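PDB 3EFE: ThiJ/pfpI family protein from Bacillus anthracis, which is of no established function but belongs to the DJ-1/PfpI family, whose relatives include stress-response chaperones, deglycase- or glyoxalase-like enzymes and peptidase-like proteins. Local coordinates for residues D[133-136]-D[137-140]; D[122-126]-D[127-131]; D[64-67]-D[68-71]. All coordinates share one frame; numbering follows the deposited sequence.

Contact 1. Residues D[133-136]-D[137-140]; sequences NLEY and TKMV
Lys138 bends back toward Glu135, one helical turn earlier, and can be followed outward atom by atom. CB lies near the backbone oxygen of Leu134, and CG comes to 3.1 Å from Leu134 O while also touching Leu134 CD1. A turn about the CG-CD bond (chi3 -88°) brings CE to 3.1 Å from Glu135 OE2. At the tip, NZ makes a long salt bridge of 3.5 Å to Glu135 OE2, the two side chains lying alongside and pointing the same way. Glu147, outside the helix, provides the same NZ with a second carboxylate, so a long flexible lysine suits this place.

A second cluster gathers round the Tyr136 ring. Val140 CG2 lies over one face of it, 3.5 Å from its centroid, a CH-pi contact, while Met139 CE approaches the ring obliquely, 3.3 Å from Tyr136 CE1.

Thr137, the buried member, hydrogen-bonds through OG1 to Ser131 and Asp116; threonine suits the place because its hydroxyl, carried on CB close to the backbone, can meet polar groups at the start of the helix.

Successive backbone bonds run from Thr137 N to Asn133 O and from Lys138 N to Leu134 O (2.8 Å). The first turn is closed by Asn133 OD1, which accepts from Tyr136 N at 2.8 Å: a classic asparagine N-cap starting the short surface helix 134-140.

Contact 2. Residues D[122-126]-D[127-131]; sequences GYLDT and RKHTS
Leu124 packs against the His129 imidazole in a CH-pi contact. Leu124 CB stands over one face of the ring, 3.8 Å from its centroid and 15° off the normal, displaced toward the rim. Leu124 CD1 adds a touch 3.7 Å from His129 ND1. The histidine is placed for this by CG lying between its backbone N and carbonyl carbon (chi1 59°), which turns the ring back toward the leucine. Tyr150 meets the same ring with its plane nearly perpendicular, and helix 113-119 packs on the leucine through Leu118 and Ala119.

Carbonyl oxygens are approached without bonding. Arg127 CD makes a van der Waals approach of 3.3 Å to Tyr123 O, and the guanidinium turns its edge to the same oxygen, NH2 staying 3.6 Å from Tyr123 O with no hydrogen bond. Although His129 NE2 is 3.2 Å from Leu124 O, the N-H does not point at that oxygen and bonds to Gly146 O instead.

Backbone bonding shapes the bend. Gly122 ends the preceding helix in a Schellman motif; at its phi of 95° a CB would jam against the preceding carbonyl, hence glycine. Asp125 N bonds to Gly122 O at 3.1 Å in a type I turn.

No hydrogen bond crosses between the segments, so their side-chain contact is one of packing; with NE2 bonded to a carbonyl, the ring's pi face can take the leucine CB.

Contact 3. Residues D[64-67]-D[68-71]; sequences DISL and DECT
Glu69 folds back over the strand it has just left, and its OE1 accepts a hydrogen bond from Ser66 N at 2.8 Å. The N-H...O angle is 153°, with the donor 37° out of the carboxylate plane. The same oxygen lies 3.4 Å from Ile65 CB, as the isoleucine and glutamate run antiparallel alongside one another. A glutamate suits the place because its chain, extended beyond CG, is long enough to reach the strand's backbone. Beside it, Ile65 CD1 rests 3.8 Å from Cys70 CB, and Ser66 OG is 3.6 Å from Asp68 CB.

What brings these groups together is a type I beta turn from Leu67 to Cys70, closed by Cys70 N bonding to Leu67 O at 3.1 Å. The turn follows strand 65-66, the outermost strand, within this chain, of the parallel part of the sheet in this Rossmann-like DJ-1/PfpI fold.

Farther out, Ile65 is bonded through its backbone to Thr45 and Gly47 of the adjoining strand, and both Ile65 and Cys70 pack on Phe9. Leu67 touches Pro93 and Ile94 of helix 92-104. From that helix Arg97 donates to Cys70 O and, weakly, to Leu67 O.

In the fold
From the N terminus, contact 3 comes first: it turns the chain out of strand 65-66 toward strand 77-80, beside helix 92-104. After that strand and helix the chain passes through strand 107-111 and helix 113-119 before contact 2, whose bend leads past strands 155-158 and 161-164. Contact 1 follows almost at once. The three lie in series, none within or across another, and each joins residues close in sequence, contact 1 within a helix, contacts 2 and 3 round turns. Contacts 1 and 2 touch where Thr137 meets Ser131. Contact 3 is remote, its centre about 31 Å from that of contact 1 and 26 Å from that of contact 2.

Contact 1. Residues D[133-136]-D[137-140]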
loop_
_atom_site.group_PDB
_atom_site.type_symbol
_atom_site.label_atom_id
_atom_site.label_comp_id
_atom_site.label_asym_id
_atom_site.label_seq_id
_atom_site.Cartn_x
_atom_site.Cartn_y
_atom_site.Cartn_z
ATOM N N ASN D 133 10.328 -9.034 -14.803
ATOM C CA ASN D 133 11.041 -9.058 -16.083
ATOM C C ASN D 133 11.547 -10.487 -16.332
ATOM O O ASN D 133 12.256 -11.063 -15.478
ATOM C CB ASN D 133 12.254 -8.098 -16.002
ATOM C CG ASN D 133 13.081 -8.100 -17.281
ATOM O OD1 ASN D 133 14.156 -8.716 -17.336
ATOM N ND2 ASN D 133 12.556 -7.431 -18.338
ATOM N N LEU D 134 11.179 -11.042 -17.476
ATOM C CA LEU D 134 11.636 -12.360 -17.873
ATOM C C LEU D 134 13.173 -12.542 -17.857
ATOM O O LEU D 134 13.687 -13.490 -17.215
ATOM C CB LEU D 134 11.173 -12.598 -19.286
ATOM C CG LEU D 134 11.485 -13.965 -19.902
ATOM C CD1 LEU D 134 11.028 -15.122 -18.964
ATOM C CD2 LEU D 134 10.761 -13.935 -21.192
ATOM N N GLU D 135 13.894 -11.599 -18.477
ATOM C CA GLU D 135 15.374 -11.722 -18.561
ATOM C C GLU D 135 16.042 -11.712 -17.235
ATOM O O GLU D 135 16.952 -12.501 -16.999
ATOM C CB GLU D 135 15.968 -10.743 -19.572
ATOM C CG GLU D 135 15.352 -11.024 -20.981
ATOM C CD GLU D 135 15.663 -12.482 -21.488
ATOM O OE1 GLU D 135 14.871 -13.013 -22.319
ATOM O OE2 GLU D 135 16.715 -13.102 -21.069
ATOM N N TYR D 136 15.545 -10.882 -16.322
ATOM C CA TYR D 136 16.120 -10.831 -15.014
ATOM C C TYR D 136 15.759 -12.116 -14.274
ATOM O O TYR D 136 16.580 -12.647 -13.572
ATOM C CB TYR D 136 15.662 -9.556 -14.295
ATOM C CG TYR D 136 16.295 -9.367 -12.935
ATOM C CD1 TYR D 136 17.650 -9.050 -12.803
ATOM C CD2 TYR D 136 15.547 -9.541 -11.756
ATOM C CE1 TYR D 136 18.246 -8.899 -11.521
ATOM C CE2 TYR D 136 16.114 -9.406 -10.498
ATOM C CZ TYR D 136 17.460 -9.058 -10.377
ATOM O OH TYR D 136 18.011 -8.950 -9.110
ATOM N N THR D 137 14.543 -12.636 -14.451
ATOM C CA THR D 137 14.133 -13.825 -13.730
ATOM C C THR D 137 15.022 -14.985 -14.194
ATOM O O THR D 137 15.452 -15.753 -13.368
ATOM C CB THR D 137 12.600 -14.195 -13.980
ATOM O OG1 THR D 137 11.740 -13.144 -13.516
ATOM C CG2 THR D 137 12.203 -15.529 -13.332
ATOM N N LYS D 138 15.271 -15.121 -15.501
ATOM C CA LYS D 138 16.135 -16.184 -15.967
ATOM C C LYS D 138 17.553 -16.041 -15.390
ATOM O O LYS D 138 18.063 -17.000 -14.848
ATOM C CB LYS D 138 16.201 -16.285 -17.509
ATOM C CG LYS D 138 14.860 -16.200 -18.145
ATOM C CD LYS D 138 14.855 -16.810 -19.481
ATOM C CE LYS D 138 15.243 -15.814 -20.547
ATOM N NZ LYS D 138 15.794 -16.450 -21.744
ATOM N N MET D 139 18.160 -14.850 -15.437
ATOM C CA MET D 139 19.515 -14.680 -14.901
ATOM C C MET D 139 19.551 -15.091 -13.475
ATOM O O MET D 139 20.510 -15.705 -13.017
ATOM C CB MET D 139 19.988 -13.243 -14.955
ATOM C CG MET D 139 21.363 -12.984 -14.105
ATOM S SD MET D 139 21.702 -11.265 -14.174
ATOM C CE MET D 139 20.549 -10.550 -13.141
ATOM N N VAL D 140 18.493 -14.738 -12.701
ATOM C CA VAL D 140 18.565 -14.764 -11.231
ATOM C C VAL D 140 18.057 -16.107 -10.657
ATOM O O VAL D 140 18.311 -16.388 -9.487
ATOM C CB VAL D 140 17.890 -13.432 -10.712
ATOM C CG1 VAL D 140 17.776 -13.350 -9.288
ATOM C CG2 VAL D 140 18.606 -12.271 -11.306
#

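Contact 2. Residues D[122-126]-D[127-131]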
loop_
_atom_site.group_PDB
_atom_site.type_symbol
_atom_site.label_atom_id
_atom_site.label_comp_id
_atom_site.label_asym_id
_atom_site.label_seq_id
_atom_site.Cartn_x
_atom_site.Cartn_y
_atom_site.Cartn_z
ATOM N N GLY D 122 11.171 -24.253 -8.944
ATOM C CA GLY D 122 10.594 -25.069 -9.999
ATOM C C GLY D 122 9.121 -24.847 -10.187
ATOM O O GLY D 122 8.498 -25.399 -11.151
ATOM N N TYR D 123 8.510 -24.063 -9.278
ATOM C CA TYR D 123 7.021 -24.097 -9.201
ATOM C C TYR D 123 6.311 -23.385 -10.350
ATOM O O TYR D 123 5.129 -23.646 -10.571
ATOM C CB TYR D 123 6.484 -23.537 -7.908
ATOM C CG TYR D 123 7.030 -24.052 -6.582
ATOM C CD1 TYR D 123 7.180 -25.385 -6.330
ATOM C CD2 TYR D 123 7.283 -23.164 -5.527
ATOM C CE1 TYR D 123 7.604 -25.834 -5.065
ATOM C CE2 TYR D 123 7.718 -23.605 -4.282
ATOM C CZ TYR D 123 7.843 -24.948 -4.058
ATOM O OH TYR D 123 8.275 -25.394 -2.824
ATOM N N LEU D 124 6.994 -22.504 -11.082
ATOM C CA LEU D 124 6.411 -21.808 -12.266
ATOM C C LEU D 124 6.758 -22.509 -13.632
ATOM O O LEU D 124 6.557 -21.987 -14.758
ATOM C CB LEU D 124 6.903 -20.341 -12.287
ATOM C CG LEU D 124 6.796 -19.436 -11.037
ATOM C CD1 LEU D 124 7.208 -18.031 -11.394
ATOM C CD2 LEU D 124 5.386 -19.388 -10.383
ATOM N N ASP D 125 7.352 -23.689 -13.513
ATOM C CA ASP D 125 7.850 -24.412 -14.678
ATOM C C ASP D 125 6.723 -24.836 -15.533
ATOM O O ASP D 125 6.924 -24.899 -16.729
ATOM C CB ASP D 125 8.672 -25.647 -14.279
ATOM C CG ASP D 125 10.079 -25.293 -13.874
ATOM O OD1 ASP D 125 10.374 -24.084 -13.869
ATOM O OD2 ASP D 125 10.887 -26.197 -13.551
ATOM N N THR D 126 5.536 -25.101 -14.943
ATOM C CA THR D 126 4.389 -25.538 -15.739
ATOM C C THR D 126 3.085 -24.822 -15.354
ATOM O O THR D 126 1.980 -25.341 -15.602
ATOM C CB THR D 126 4.244 -27.095 -15.744
ATOM O OG1 THR D 126 4.563 -27.624 -14.443
ATOM C CG2 THR D 126 5.210 -27.747 -16.814
ATOM N N ARG D 127 3.211 -23.614 -14.787
ATOM C CA ARG D 127 2.031 -22.749 -14.571
ATOM C C ARG D 127 2.181 -21.425 -15.330
ATOM O O ARG D 127 3.301 -20.927 -15.450
ATOM C CB ARG D 127 1.868 -22.492 -13.086
ATOM C CG ARG D 127 1.766 -23.722 -12.287
ATOM C CD ARG D 127 1.810 -23.408 -10.836
ATOM N NE ARG D 127 0.854 -24.233 -10.106
ATOM C CZ ARG D 127 1.186 -25.208 -9.259
ATOM N NH1 ARG D 127 0.179 -25.906 -8.697
ATOM N NH2 ARG D 127 2.488 -25.482 -8.966
ATOM N N LYS D 128 1.083 -20.869 -15.851
ATOM C CA LYS D 128 1.133 -19.521 -16.424
ATOM C C LYS D 128 1.534 -18.553 -15.300
ATOM O O LYS D 128 1.136 -18.691 -14.142
ATOM C CB LYS D 128 -0.201 -19.059 -17.014
ATOM C CG LYS D 128 -0.865 -19.976 -18.096
ATOM C CD LYS D 128 -2.465 -20.143 -17.997
ATOM C CE LYS D 128 -3.318 -18.902 -17.510
ATOM N NZ LYS D 128 -3.134 -17.619 -18.302
ATOM N N HIS D 129 2.369 -17.580 -15.633
ATOM C CA HIS D 129 2.877 -16.668 -14.631
ATOM C C HIS D 129 3.479 -15.460 -15.301
ATOM O O HIS D 129 3.781 -15.460 -16.504
ATOM C CB HIS D 129 3.917 -17.347 -13.791
ATOM C CG HIS D 129 5.083 -17.845 -14.585
ATOM N ND1 HIS D 129 6.221 -17.090 -14.795
ATOM C CD2 HIS D 129 5.270 -19.007 -15.250
ATOM C CE1 HIS D 129 7.062 -17.786 -15.535
ATOM N NE2 HIS D 129 6.510 -18.949 -15.825
ATOM N N THR D 130 3.630 -14.419 -14.505
ATOM C CA THR D 130 4.439 -13.283 -14.870
ATOM C C THR D 130 5.473 -12.967 -13.750
ATOM O O THR D 130 5.600 -13.678 -12.758
ATOM C CB THR D 130 3.533 -12.131 -15.266
ATOM O OG1 THR D 130 4.276 -11.207 -16.040
ATOM C CG2 THR D 130 2.874 -11.438 -14.055
ATOM N N SER D 131 6.269 -11.948 -13.967
ATOM C CA SER D 131 7.278 -11.481 -12.999
ATOM C C SER D 131 7.591 -10.074 -13.400
ATOM O O SER D 131 7.020 -9.571 -14.328
ATOM C CB SER D 131 8.536 -12.351 -12.958
ATOM O OG SER D 131 9.359 -12.233 -14.110
#

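Contact 3. Residues D[64-67]-D[68-71]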
loop_
_atom_site.group_PDB
_atom_site.type_symbol
_atom_site.label_atom_id
_atom_site.label_comp_id
_atom_site.label_asym_id
_atom_site.label_seq_id
_atom_site.Cartn_x
_atom_site.Cartn_y
_atom_site.Cartn_z
ATOM N N ASP D 64 1.677 -12.233 13.786
ATOM C CA ASP D 64 0.640 -12.940 14.531
ATOM C C ASP D 64 1.100 -14.308 14.947
ATOM O O ASP D 64 0.913 -14.674 16.100
ATOM C CB ASP D 64 -0.628 -13.091 13.696
ATOM C CG ASP D 64 -1.373 -11.798 13.573
ATOM O OD1 ASP D 64 -1.220 -10.995 14.489
ATOM O OD2 ASP D 64 -2.077 -11.567 12.568
ATOM N N ILE D 65 1.628 -15.067 14.010
ATOM C CA ILE D 65 2.115 -16.373 14.256
ATOM C C ILE D 65 3.424 -16.608 13.479
ATOM O O ILE D 65 3.837 -15.795 12.633
ATOM C CB ILE D 65 1.044 -17.451 13.858
ATOM C CG1 ILE D 65 0.937 -17.622 12.308
ATOM C CG2 ILE D 65 -0.315 -17.160 14.556
ATOM C CD1 ILE D 65 -0.264 -18.469 11.819
ATOM N N SER D 66 4.066 -17.732 13.778
ATOM C CA SER D 66 5.325 -18.110 13.186
ATOM C C SER D 66 5.017 -19.149 12.165
ATOM O O SER D 66 3.979 -19.720 12.211
ATOM C CB SER D 66 6.324 -18.608 14.270
ATOM O OG SER D 66 6.250 -20.015 14.497
ATOM N N LEU D 67 5.891 -19.363 11.193
ATOM C CA LEU D 67 5.589 -20.345 10.149
ATOM C C LEU D 67 5.183 -21.694 10.734
ATOM O O LEU D 67 4.256 -22.316 10.248
ATOM C CB LEU D 67 6.775 -20.508 9.206
ATOM C CG LEU D 67 6.582 -21.448 8.003
ATOM C CD1 LEU D 67 5.274 -21.166 7.240
ATOM C CD2 LEU D 67 7.835 -21.386 7.064
ATOM N N ASP D 68 5.867 -22.153 11.777
ATOM C CA ASP D 68 5.506 -23.406 12.477
ATOM C C ASP D 68 4.045 -23.520 12.867
ATOM O O ASP D 68 3.405 -24.512 12.570
ATOM C CB ASP D 68 6.268 -23.515 13.779
ATOM C CG ASP D 68 7.580 -24.203 13.627
ATOM O OD1 ASP D 68 7.802 -24.813 12.534
ATOM O OD2 ASP D 68 8.382 -24.124 14.616
ATOM N N GLU D 69 3.555 -22.494 13.559
ATOM C CA GLU D 69 2.167 -22.377 14.026
ATOM C C GLU D 69 1.107 -22.344 12.917
ATOM O O GLU D 69 -0.045 -22.330 13.207
ATOM C CB GLU D 69 2.047 -21.102 14.872
ATOM C CG GLU D 69 2.638 -21.207 16.294
ATOM C CD GLU D 69 3.192 -19.865 16.859
ATOM O OE1 GLU D 69 3.083 -18.818 16.196
ATOM O OE2 GLU D 69 3.750 -19.853 17.987
ATOM N N CYS D 70 1.500 -22.365 11.645
ATOM C CA CYS D 70 0.592 -22.082 10.540
ATOM C C CYS D 70 0.287 -23.325 9.775
ATOM O O CYS D 70 1.195 -24.079 9.480
ATOM C CB CYS D 70 1.273 -21.078 9.583
ATOM S SG CYS D 70 0.486 -20.920 7.949
ATOM N N THR D 71 -0.975 -23.508 9.406
ATOM C CA THR D 71 -1.421 -24.639 8.584
ATOM C C THR D 71 -2.025 -24.090 7.305
ATOM O O THR D 71 -2.874 -23.207 7.356
ATOM C CB THR D 71 -2.512 -25.491 9.314
ATOM O OG1 THR D 71 -2.024 -25.837 10.613
ATOM C CG2 THR D 71 -2.876 -26.803 8.537
#